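Long-range contacts in Myo-inositol 2-dehydrogenase (Thermotoga maritima, PDB 3EZY), which catalyses the NAD(+)-dependent oxidation of myo-inositol to scyllo-inosose and so probably serves in a myo-inositol degradation pathway: residues L29-D34 and H57-D62; K144-R149 and E242-K247; P158-I163 and L199-I204. One frame throughout, in Å; residues are numbered along the deposited sequence. Where two conformers were deposited one is given.

Contact 1. Residues L29-D34 and H57-D62; sequences LYAISD and HELIED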
loop_
_atom_site.group_PDB
_atom_site.type_symbol
_atom_site.label_atom_id
_atom_site.label_comp_id
_atom_site.label_asym_id
_atom_site.label_seq_id
_atom_site.Cartn_x
_atom_site.Cartn_y
_atom_site.Cartn_z
ATOM N N LEU A 29 -37.980 -15.847 -8.892
ATOM C CA LEU A 29 -37.685 -16.730 -10.007
ATOM C C LEU A 29 -38.898 -17.629 -10.249
ATOM O O LEU A 29 -39.127 -18.559 -9.495
ATOM C CB LEU A 29 -36.492 -17.610 -9.675
ATOM C CG LEU A 29 -36.056 -18.574 -10.786
ATOM C CD1 LEU A 29 -35.647 -17.825 -12.072
ATOM C CD2 LEU A 29 -34.900 -19.356 -10.263
ATOM N N TYR A 30 -39.650 -17.345 -11.310
ATOM C CA TYR A 30 -40.879 -18.076 -11.588
ATOM C C TYR A 30 -40.666 -19.147 -12.638
ATOM O O TYR A 30 -41.302 -20.203 -12.578
ATOM C CB TYR A 30 -41.990 -17.123 -12.037
ATOM C CG TYR A 30 -43.228 -17.819 -12.550
ATOM C CD1 TYR A 30 -44.195 -18.280 -11.675
ATOM C CD2 TYR A 30 -43.430 -18.018 -13.904
ATOM C CE1 TYR A 30 -45.327 -18.919 -12.128
ATOM C CE2 TYR A 30 -44.555 -18.658 -14.368
ATOM C CZ TYR A 30 -45.502 -19.100 -13.473
ATOM O OH TYR A 30 -46.648 -19.735 -13.928
ATOM N N ALA A 31 -39.832 -18.855 -13.631
ATOM C CA ALA A 31 -39.625 -19.790 -14.746
ATOM C C ALA A 31 -38.188 -19.811 -15.216
ATOM O O ALA A 31 -37.499 -18.799 -15.194
ATOM C CB ALA A 31 -40.546 -19.448 -15.933
ATOM N N ILE A 32 -37.752 -20.975 -15.674
ATOM C CA ILE A 32 -36.456 -21.093 -16.297
ATOM C C ILE A 32 -36.600 -21.813 -17.626
ATOM O O ILE A 32 -37.575 -22.556 -17.853
ATOM C CB ILE A 32 -35.440 -21.858 -15.386
ATOM C CG1 ILE A 32 -36.007 -23.238 -14.935
ATOM C CG2 ILE A 32 -35.001 -20.981 -14.232
ATOM C CD1 ILE A 32 -34.987 -24.110 -14.222
ATOM N N SER A 33 -35.643 -21.594 -18.514
ATOM C CA SER A 33 -35.670 -22.265 -19.793
ATOM C C SER A 33 -34.230 -22.524 -20.181
ATOM O O SER A 33 -33.355 -21.688 -19.924
ATOM C CB SER A 33 -36.357 -21.412 -20.872
ATOM O OG SER A 33 -36.215 -21.994 -22.160
ATOM N N ASP A 34 -33.993 -23.690 -20.777
ATOM C CA ASP A 34 -32.683 -24.017 -21.281
ATOM C C ASP A 34 -32.930 -25.171 -22.236
ATOM O O ASP A 34 -33.861 -25.943 -22.045
ATOM C CB ASP A 34 -31.742 -24.427 -20.135
ATOM C CG ASP A 34 -30.285 -24.572 -20.585
ATOM O OD1 ASP A 34 -29.869 -25.682 -20.985
ATOM O OD2 ASP A 34 -29.523 -23.601 -20.483
ATOM N N HIS A 57 -39.724 -19.523 -26.017
ATOM C CA HIS A 57 -40.922 -18.783 -26.473
ATOM C C HIS A 57 -42.136 -19.074 -25.603
ATOM O O HIS A 57 -42.932 -18.188 -25.322
ATOM C CB HIS A 57 -41.204 -19.060 -27.943
ATOM C CG HIS A 57 -40.223 -18.406 -28.857
ATOM N ND1 HIS A 57 -40.322 -17.075 -29.210
ATOM C CD2 HIS A 57 -39.093 -18.875 -29.444
ATOM C CE1 HIS A 57 -39.308 -16.756 -29.996
ATOM N NE2 HIS A 57 -38.548 -17.829 -30.157
ATOM N N GLU A 58 -42.255 -20.319 -25.152
ATOM C CA GLU A 58 -43.238 -20.654 -24.129
ATOM C C GLU A 58 -42.991 -19.887 -22.820
ATOM O O GLU A 58 -43.932 -19.490 -22.126
ATOM C CB GLU A 58 -43.249 -22.155 -23.863
ATOM C CG GLU A 58 -43.562 -23.015 -25.098
ATOM C CD GLU A 58 -44.881 -22.646 -25.783
ATOM O OE1 GLU A 58 -45.687 -21.899 -25.192
ATOM O OE2 GLU A 58 -45.114 -23.110 -26.927
ATOM N N LEU A 59 -41.725 -19.703 -22.442
ATOM C CA LEU A 59 -41.446 -18.890 -21.259
ATOM C C LEU A 59 -41.910 -17.429 -21.467
ATOM O O LEU A 59 -42.590 -16.807 -20.624
ATOM C CB LEU A 59 -39.928 -18.966 -20.893
ATOM C CG LEU A 59 -39.507 -18.170 -19.635
ATOM C CD1 LEU A 59 -38.325 -18.823 -18.875
ATOM C CD2 LEU A 59 -39.207 -16.682 -19.965
ATOM N N ILE A 60 -41.500 -16.844 -22.571
ATOM C CA ILE A 60 -41.852 -15.463 -22.861
ATOM C C ILE A 60 -43.370 -15.220 -22.920
ATOM O O ILE A 60 -43.850 -14.165 -22.505
ATOM C CB ILE A 60 -41.185 -15.037 -24.184
ATOM C CG1 ILE A 60 -39.666 -14.921 -23.960
ATOM C CG2 ILE A 60 -41.836 -13.765 -24.746
ATOM C CD1 ILE A 60 -38.851 -15.041 -25.212
ATOM N N GLU A 61 -44.120 -16.189 -23.440
ATOM C CA GLU A 61 -45.589 -16.044 -23.606
ATOM C C GLU A 61 -46.366 -16.397 -22.332
ATOM O O GLU A 61 -47.544 -16.072 -22.199
ATOM C CB GLU A 61 -46.065 -16.858 -24.829
ATOM C CG GLU A 61 -45.545 -16.304 -26.180
ATOM C CD GLU A 61 -45.501 -17.357 -27.290
ATOM O OE1 GLU A 61 -46.309 -18.308 -27.255
ATOM O OE2 GLU A 61 -44.664 -17.243 -28.209
ATOM N N ASP A 62 -45.696 -17.036 -21.370
ATOM C CA ASP A 62 -46.332 -17.315 -20.080
ATOM C C ASP A 62 -46.862 -16.040 -19.435
ATOM O O ASP A 62 -46.085 -15.126 -19.166
ATOM C CB ASP A 62 -45.306 -17.966 -19.149
ATOM C CG ASP A 62 -45.935 -18.524 -17.870
ATOM O OD1 ASP A 62 -46.856 -17.894 -17.308
ATOM O OD2 ASP A 62 -45.492 -19.601 -17.419
#
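L59 reaches out from helix 56-61 and lays one methyl, CD1, against strand 27-33 of the Rossmann domain. That methyl is the tight part of the contact: it lies 3.7 Å from A31 CB and 3.8 Å from S33 CB, between two side chains that leave the strand on the same side, and it also rests on the carbonyl carbon of I32 between them. With CG anti to the backbone N (chi1 -179°), the leucine extends from the helix across to the strand. The strand and helix segments run nearly antiparallel, at 160°, and their axes come within 8.6 Å. I8 and Y53 also pack on L59. S33 OG does not join the leucine; it is hydrogen-bonded to Y53 O on the neighbouring strand 51-53.

The other end of the contact is polar. D62, the first residue to leave the helix, brings OD2 to within 3.3 Å of Y30 CE2, in the plane of the ring and at its edge, with carboxylate and ring planes 85° apart. No hydrogen bond links the pair: Y30 OH bonds to N64 ND2, while D62 OD2 takes the hydroxyl of Y53 and OD1 the backbone N of N64. The solvent side is carried by E58 and E61, which are exposed, while I60 is buried against I8 and helix 77-86. L59 thus joins helix to strand by van der Waals contact, and the D62 carboxylate meets ring hydrogens of Y30 that probably carry a slight positive charge, its oxygens satisfied by Y53 and N64.

Contact 2. Residues K144-R149 and E242-K247; sequences KPHVLR and EVFGSK
Two residues of one strand, H146 and V147, stand opposite the single F244 of the other, a classic beta bulge in the antiparallel pairing of strands 145-153 and 238-245, within the mixed sheet of the C-terminal domain. Hydrogen bonds define it. F244 O accepts from two successive amides, H146 N at 2.7 Å and V147 N at 2.9 Å, and F244 N returns a nearly straight bond to V147 O. Beyond the bulge the ladder is regular, with R149 and E242 bonded to each other in both directions. At the opposite end K144 O accepts from S246 N, and S246 OG, set between its own backbone N and carbonyl carbon (chi1 65°), accepts from K144 N.

Apolar contacts gather on the face of L148 and V243. Their side chains meet at a slant, L148 CD1 lying 4.0 Å from V243 CG2, and P145 CB touches V243 CG1. Helix 174-185 covers this face through A181, I184 and M185.

The other face carries V147, R149, E242 and F244 and turns to the second subunit. H146, at the bulge, lays one face of its imidazole over the backbone, with S246 N 4.0 Å above the ring plane, over its centre. R149 NH1 stands 4.4 Å from E242 OE1, too far for a salt bridge. R149 NE bonds to T151 OG1, and NH2 pairs with E242 of the second subunit; E242 is met by R153 and R240 of that subunit. Within the chain, a water donates to E242 OE1 at 2.9 Å and accepts a weak bond from R149 NH1.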
loop_
_atom_site.group_PDB
_atom_site.type_symbol
_atom_site.label_atom_id
_atom_site.label_comp_id
_atom_site.label_asym_id
_atom_site.label_seq_id
_atom_site.Cartn_x
_atom_site.Cartn_y
_atom_site.Cartn_z
ATOM N N LYS A 144 -11.499 18.681 -14.672
ATOM C CA LYS A 144 -11.805 18.244 -16.023
ATOM C C LYS A 144 -10.969 17.008 -16.444
ATOM O O LYS A 144 -9.745 17.059 -16.396
ATOM C CB LYS A 144 -11.559 19.396 -16.997
ATOM C CG LYS A 144 -12.092 19.095 -18.382
ATOM C CD LYS A 144 -12.433 20.355 -19.170
ATOM C CE LYS A 144 -13.485 20.019 -20.242
ATOM N NZ LYS A 144 -14.479 18.993 -19.736
ATOM N N PRO A 145 -11.622 15.912 -16.899
ATOM C CA PRO A 145 -10.799 14.706 -17.214
ATOM C C PRO A 145 -9.884 14.934 -18.431
ATOM O O PRO A 145 -10.302 15.530 -19.394
ATOM C CB PRO A 145 -11.854 13.604 -17.484
ATOM C CG PRO A 145 -13.096 14.112 -16.708
ATOM C CD PRO A 145 -13.065 15.613 -16.971
ATOM N N HIS A 146 -8.629 14.504 -18.351
ATOM C CA HIS A 146 -7.688 14.636 -19.460
ATOM C C HIS A 146 -7.305 13.269 -20.052
ATOM O O HIS A 146 -7.274 13.071 -21.266
ATOM C CB HIS A 146 -6.433 15.382 -18.964
ATOM C CG HIS A 146 -6.673 16.853 -18.706
ATOM N ND1 HIS A 146 -5.668 17.720 -18.329
ATOM C CD2 HIS A 146 -7.796 17.606 -18.818
ATOM C CE1 HIS A 146 -6.169 18.936 -18.171
ATOM N NE2 HIS A 146 -7.462 18.898 -18.466
ATOM N N VAL A 147 -7.010 12.309 -19.186
ATOM C CA VAL A 147 -6.573 10.997 -19.690
ATOM C C VAL A 147 -7.230 9.866 -18.927
ATOM O O VAL A 147 -7.250 9.868 -17.678
ATOM C CB VAL A 147 -5.063 10.835 -19.506
ATOM C CG1 VAL A 147 -4.606 9.389 -19.930
ATOM C CG2 VAL A 147 -4.345 11.870 -20.311
ATOM N N LEU A 148 -7.757 8.905 -19.675
ATOM C CA LEU A 148 -8.348 7.675 -19.122
ATOM C C LEU A 148 -7.405 6.513 -19.364
ATOM O O LEU A 148 -6.900 6.346 -20.482
ATOM C CB LEU A 148 -9.676 7.334 -19.824
ATOM C CG LEU A 148 -10.401 6.004 -19.509
ATOM C CD1 LEU A 148 -10.874 5.911 -18.064
ATOM C CD2 LEU A 148 -11.598 5.737 -20.503
ATOM N N ARG A 149 -7.234 5.666 -18.355
ATOM C CA ARG A 149 -6.532 4.406 -18.539
ATOM C C ARG A 149 -7.346 3.230 -18.008
ATOM O O ARG A 149 -7.790 3.256 -16.853
ATOM C CB ARG A 149 -5.232 4.444 -17.782
ATOM C CG ARG A 149 -4.468 3.154 -17.853
ATOM C CD ARG A 149 -4.500 2.326 -16.572
ATOM N NE ARG A 149 -3.668 1.117 -16.722
ATOM C CZ ARG A 149 -2.400 1.006 -16.287
ATOM N NH1 ARG A 149 -1.796 2.047 -15.678
ATOM N NH2 ARG A 149 -1.720 -0.144 -16.493
ATOM N N GLU A 242 -8.019 4.161 -14.245
ATOM C CA GLU A 242 -7.518 5.420 -13.737
ATOM C C GLU A 242 -8.046 6.577 -14.592
ATOM O O GLU A 242 -8.138 6.482 -15.834
ATOM C CB GLU A 242 -5.968 5.403 -13.720
ATOM C CG GLU A 242 -5.383 6.738 -13.443
ATOM C CD GLU A 242 -3.902 6.779 -13.784
ATOM O OE1 GLU A 242 -3.264 5.693 -13.755
ATOM O OE2 GLU A 242 -3.424 7.887 -14.081
ATOM N N VAL A 243 -8.385 7.666 -13.928
ATOM C CA VAL A 243 -8.704 8.931 -14.619
ATOM C C VAL A 243 -7.794 10.060 -14.114
ATOM O O VAL A 243 -7.733 10.356 -12.904
ATOM C CB VAL A 243 -10.208 9.368 -14.457
ATOM C CG1 VAL A 243 -10.521 10.665 -15.320
ATOM C CG2 VAL A 243 -11.147 8.224 -14.853
ATOM N N PHE A 244 -7.141 10.733 -15.046
ATOM C CA PHE A 244 -6.305 11.847 -14.684
ATOM C C PHE A 244 -6.941 13.115 -15.249
ATOM O O PHE A 244 -7.354 13.136 -16.403
ATOM C CB PHE A 244 -4.923 11.649 -15.283
ATOM C CG PHE A 244 -4.089 12.896 -15.311
ATOM C CD1 PHE A 244 -3.439 13.327 -14.150
ATOM C CD2 PHE A 244 -3.896 13.599 -16.496
ATOM C CE1 PHE A 244 -2.625 14.483 -14.173
ATOM C CE2 PHE A 244 -3.104 14.770 -16.515
ATOM C CZ PHE A 244 -2.482 15.200 -15.355
ATOM N N GLY A 245 -7.030 14.157 -14.433
ATOM C CA GLY A 245 -7.651 15.407 -14.877
ATOM C C GLY A 245 -6.986 16.648 -14.316
ATOM O O GLY A 245 -5.946 16.558 -13.646
ATOM N N SER A 246 -7.604 17.812 -14.533
ATOM C CA SER A 246 -6.979 19.086 -14.163
ATOM C C SER A 246 -6.768 19.260 -12.643
ATOM O O SER A 246 -5.951 20.096 -12.210
ATOM C CB SER A 246 -7.792 20.270 -14.738
ATOM O OG SER A 246 -9.062 20.268 -14.123
ATOM N N LYS A 247 -7.458 18.471 -11.816
ATOM C CA LYS A 247 -7.314 18.629 -10.369
ATOM C C LYS A 247 -6.808 17.394 -9.633
ATOM O O LYS A 247 -6.772 17.360 -8.391
ATOM C CB LYS A 247 -8.622 19.098 -9.738
ATOM C CG LYS A 247 -9.072 20.468 -10.264
ATOM C CD LYS A 247 -10.349 20.869 -9.570
ATOM C CE LYS A 247 -11.084 21.982 -10.311
ATOM N NZ LYS A 247 -12.311 22.325 -9.522
HETATM O O HOH W 1 -5.076 8.095 -16.667
HETATM O O HOH W 2 -1.538 4.990 -15.939
#

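Contact 3. Residues P158-I163 and L199-I204; sequences PPLDYI and LVDEEI
L160 and I163, one turn apart on the short helix 160-164, meet the first turn of helix 202-206, a helix-to-helix contact within the C-terminal domain of this Gfo/Idh/MocA-family enzyme. Two crossings, each at about a right angle, make it. In the first, L160 lies across the base of E203, both of its methyls against the same carbon: CD2 is 3.7 Å from E203 CB and CD1 3.8 Å from it. The glutamate touches the leucine with the aliphatic part of its chain, CB and CG. Bent at chi2 (-60°), that chain sends its carboxylate on to K206, where OE2 forms a salt bridge, so the apolar stem packs while the charge is met within its own helix.

The second crossing is the more buried. I163 points at the other helix and spends a single methyl, CD1, on the ethyl branch of I204, approaching CG1 to 3.5 Å and CD1 to 4.0 Å. Both isoleucines set CG1 anti to the carbonyl carbon, which turns their ethyl arms toward each other between the helices. L160 CD1 also comes toward I204 CG1, a looser approach that links the two crossings. D209, in the loop after helix 202-206, borders both isoleucines.

Beside this apolar patch, at the start of helix 202-206, L160 passes D201 at a slant. D201 is the N-cap of that helix, and its carboxylate divides its work: OD2 lies 4.0 Å from L160 CD1, while OD1 accepts the capping bond from E203 N at 2.8 Å, with the amide 65° out of the carboxylate plane.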
loop_
_atom_site.group_PDB
_atom_site.type_symbol
_atom_site.label_atom_id
_atom_site.label_comp_id
_atom_site.label_asym_id
_atom_site.label_seq_id
_atom_site.Cartn_x
_atom_site.Cartn_y
_atom_site.Cartn_z
ATOM N N PRO A 158 -11.086 -17.988 -23.327
ATOM C CA PRO A 158 -12.186 -18.959 -23.505
ATOM C C PRO A 158 -11.769 -20.074 -24.485
ATOM O O PRO A 158 -10.674 -20.014 -25.052
ATOM C CB PRO A 158 -13.307 -18.141 -24.117
ATOM C CG PRO A 158 -12.720 -16.881 -24.596
ATOM C CD PRO A 158 -11.368 -16.684 -23.960
ATOM N N PRO A 159 -12.622 -21.105 -24.655
ATOM C CA PRO A 159 -12.150 -22.160 -25.563
ATOM C C PRO A 159 -12.147 -21.696 -27.029
ATOM O O PRO A 159 -12.894 -20.809 -27.410
ATOM C CB PRO A 159 -13.091 -23.346 -25.294
ATOM C CG PRO A 159 -14.277 -22.795 -24.533
ATOM C CD PRO A 159 -13.816 -21.493 -23.876
ATOM N N LEU A 160 -11.261 -22.264 -27.823
ATOM C CA LEU A 160 -11.194 -21.967 -29.242
ATOM C C LEU A 160 -12.536 -21.904 -29.951
ATOM O O LEU A 160 -12.790 -20.975 -30.701
ATOM C CB LEU A 160 -10.328 -23.006 -29.928
ATOM C CG LEU A 160 -8.929 -22.620 -30.383
ATOM C CD1 LEU A 160 -8.351 -21.465 -29.548
ATOM C CD2 LEU A 160 -8.062 -23.875 -30.312
ATOM N N ASP A 161 -13.368 -22.919 -29.762
ATOM C CA ASP A 161 -14.692 -22.976 -30.398
ATOM C C ASP A 161 -15.399 -21.643 -30.231
ATOM O O ASP A 161 -16.030 -21.120 -31.138
ATOM C CB ASP A 161 -15.556 -24.006 -29.666
ATOM C CG ASP A 161 -15.177 -25.422 -29.990
ATOM O OD1 ASP A 161 -14.168 -25.620 -30.728
ATOM O OD2 ASP A 161 -15.903 -26.334 -29.502
ATOM N N TYR A 162 -15.353 -21.150 -29.009
ATOM C CA TYR A 162 -16.053 -19.940 -28.671
ATOM C C TYR A 162 -15.355 -18.754 -29.356
ATOM O O TYR A 162 -16.004 -17.852 -29.896
ATOM C CB TYR A 162 -16.125 -19.795 -27.128
ATOM C CG TYR A 162 -16.655 -18.447 -26.693
ATOM C CD1 TYR A 162 -18.011 -18.256 -26.519
ATOM C CD2 TYR A 162 -15.804 -17.353 -26.526
ATOM C CE1 TYR A 162 -18.513 -17.024 -26.151
ATOM C CE2 TYR A 162 -16.305 -16.089 -26.139
ATOM C CZ TYR A 162 -17.651 -15.948 -25.963
ATOM O OH TYR A 162 -18.204 -14.749 -25.602
ATOM N N ILE A 163 -14.029 -18.767 -29.364
ATOM C CA ILE A 163 -13.280 -17.646 -29.922
ATOM C C ILE A 163 -13.653 -17.430 -31.396
ATOM O O ILE A 163 -13.888 -16.295 -31.830
ATOM C CB ILE A 163 -11.760 -17.798 -29.720
ATOM C CG1 ILE A 163 -11.419 -17.640 -28.224
ATOM C CG2 ILE A 163 -10.971 -16.764 -30.542
ATOM C CD1 ILE A 163 -9.899 -17.501 -27.950
ATOM N N LEU A 199 0.260 -13.395 -28.536
ATOM C CA LEU A 199 1.392 -13.616 -27.637
ATOM C C LEU A 199 1.121 -14.709 -26.605
ATOM O O LEU A 199 2.030 -15.120 -25.902
ATOM C CB LEU A 199 1.783 -12.302 -26.944
ATOM C CG LEU A 199 2.063 -11.098 -27.859
ATOM C CD1 LEU A 199 2.227 -9.806 -27.051
ATOM C CD2 LEU A 199 3.305 -11.308 -28.671
ATOM N N VAL A 200 -0.126 -15.183 -26.529
ATOM C CA VAL A 200 -0.522 -16.213 -25.565
ATOM C C VAL A 200 -0.701 -17.591 -26.226
ATOM O O VAL A 200 -0.066 -18.557 -25.806
ATOM C CB VAL A 200 -1.848 -15.861 -24.867
ATOM C CG1 VAL A 200 -2.207 -16.908 -23.810
ATOM C CG2 VAL A 200 -1.808 -14.418 -24.286
ATOM N N ASP A 201 -1.543 -17.680 -27.260
ATOM C CA ASP A 201 -1.824 -18.957 -27.924
ATOM C C ASP A 201 -1.886 -18.823 -29.459
ATOM O O ASP A 201 -2.804 -18.206 -29.992
ATOM C CB ASP A 201 -3.144 -19.537 -27.389
ATOM C CG ASP A 201 -3.591 -20.823 -28.126
ATOM O OD1 ASP A 201 -2.816 -21.412 -28.919
ATOM O OD2 ASP A 201 -4.744 -21.249 -27.905
ATOM N N GLU A 202 -0.919 -19.412 -30.163
ATOM C CA GLU A 202 -0.894 -19.367 -31.634
ATOM C C GLU A 202 -2.234 -19.782 -32.277
ATOM O O GLU A 202 -2.560 -19.321 -33.369
ATOM C CB GLU A 202 0.259 -20.217 -32.184
ATOM C CG GLU A 202 -0.055 -21.704 -32.115
ATOM C CD GLU A 202 1.081 -22.572 -32.659
ATOM O OE1 GLU A 202 1.110 -23.777 -32.309
ATOM O OE2 GLU A 202 1.946 -22.038 -33.410
ATOM N N GLU A 203 -3.025 -20.610 -31.595
ATOM C CA GLU A 203 -4.347 -21.016 -32.116
ATOM C C GLU A 203 -5.319 -19.846 -32.270
ATOM O O GLU A 203 -6.098 -19.792 -33.231
ATOM C CB GLU A 203 -4.982 -22.116 -31.261
ATOM C CG GLU A 203 -4.291 -23.494 -31.359
ATOM C CD GLU A 203 -4.281 -24.077 -32.790
ATOM O OE1 GLU A 203 -5.343 -24.093 -33.486
ATOM O OE2 GLU A 203 -3.187 -24.516 -33.225
ATOM N N ILE A 204 -5.264 -18.895 -31.332
ATOM C CA ILE A 204 -6.062 -17.699 -31.420
ATOM C C ILE A 204 -5.684 -16.963 -32.694
ATOM O O ILE A 204 -6.548 -16.440 -33.398
ATOM C CB ILE A 204 -5.909 -16.844 -30.114
ATOM C CG1 ILE A 204 -6.513 -17.625 -28.933
ATOM C CG2 ILE A 204 -6.520 -15.471 -30.243
ATOM C CD1 ILE A 204 -5.966 -17.222 -27.582
#

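Contact 1 belongs to the NAD-binding Rossmann domain, and contacts 2 and 3 to the C-terminal domain. Contacts 1 and 2 lie on opposite sides of the chain's centre, their own centres 45 Å apart. Contact 3 is 34 Å from each, centre to centre, and its nearest atoms come within about 14 Å of contact 1 and 15 Å of contact 2. Strand 145-153 leads on to helix 160-164, so the chain passes from contact 2 into contact 3 and returns at strand 238-245. In contact 1, S33 lies near, without touching, the G9, G11, G14 pattern, consistent with a dinucleotide-binding loop. Contact 2 lies along the interface with the second subunit, which touches contact 3 at L199.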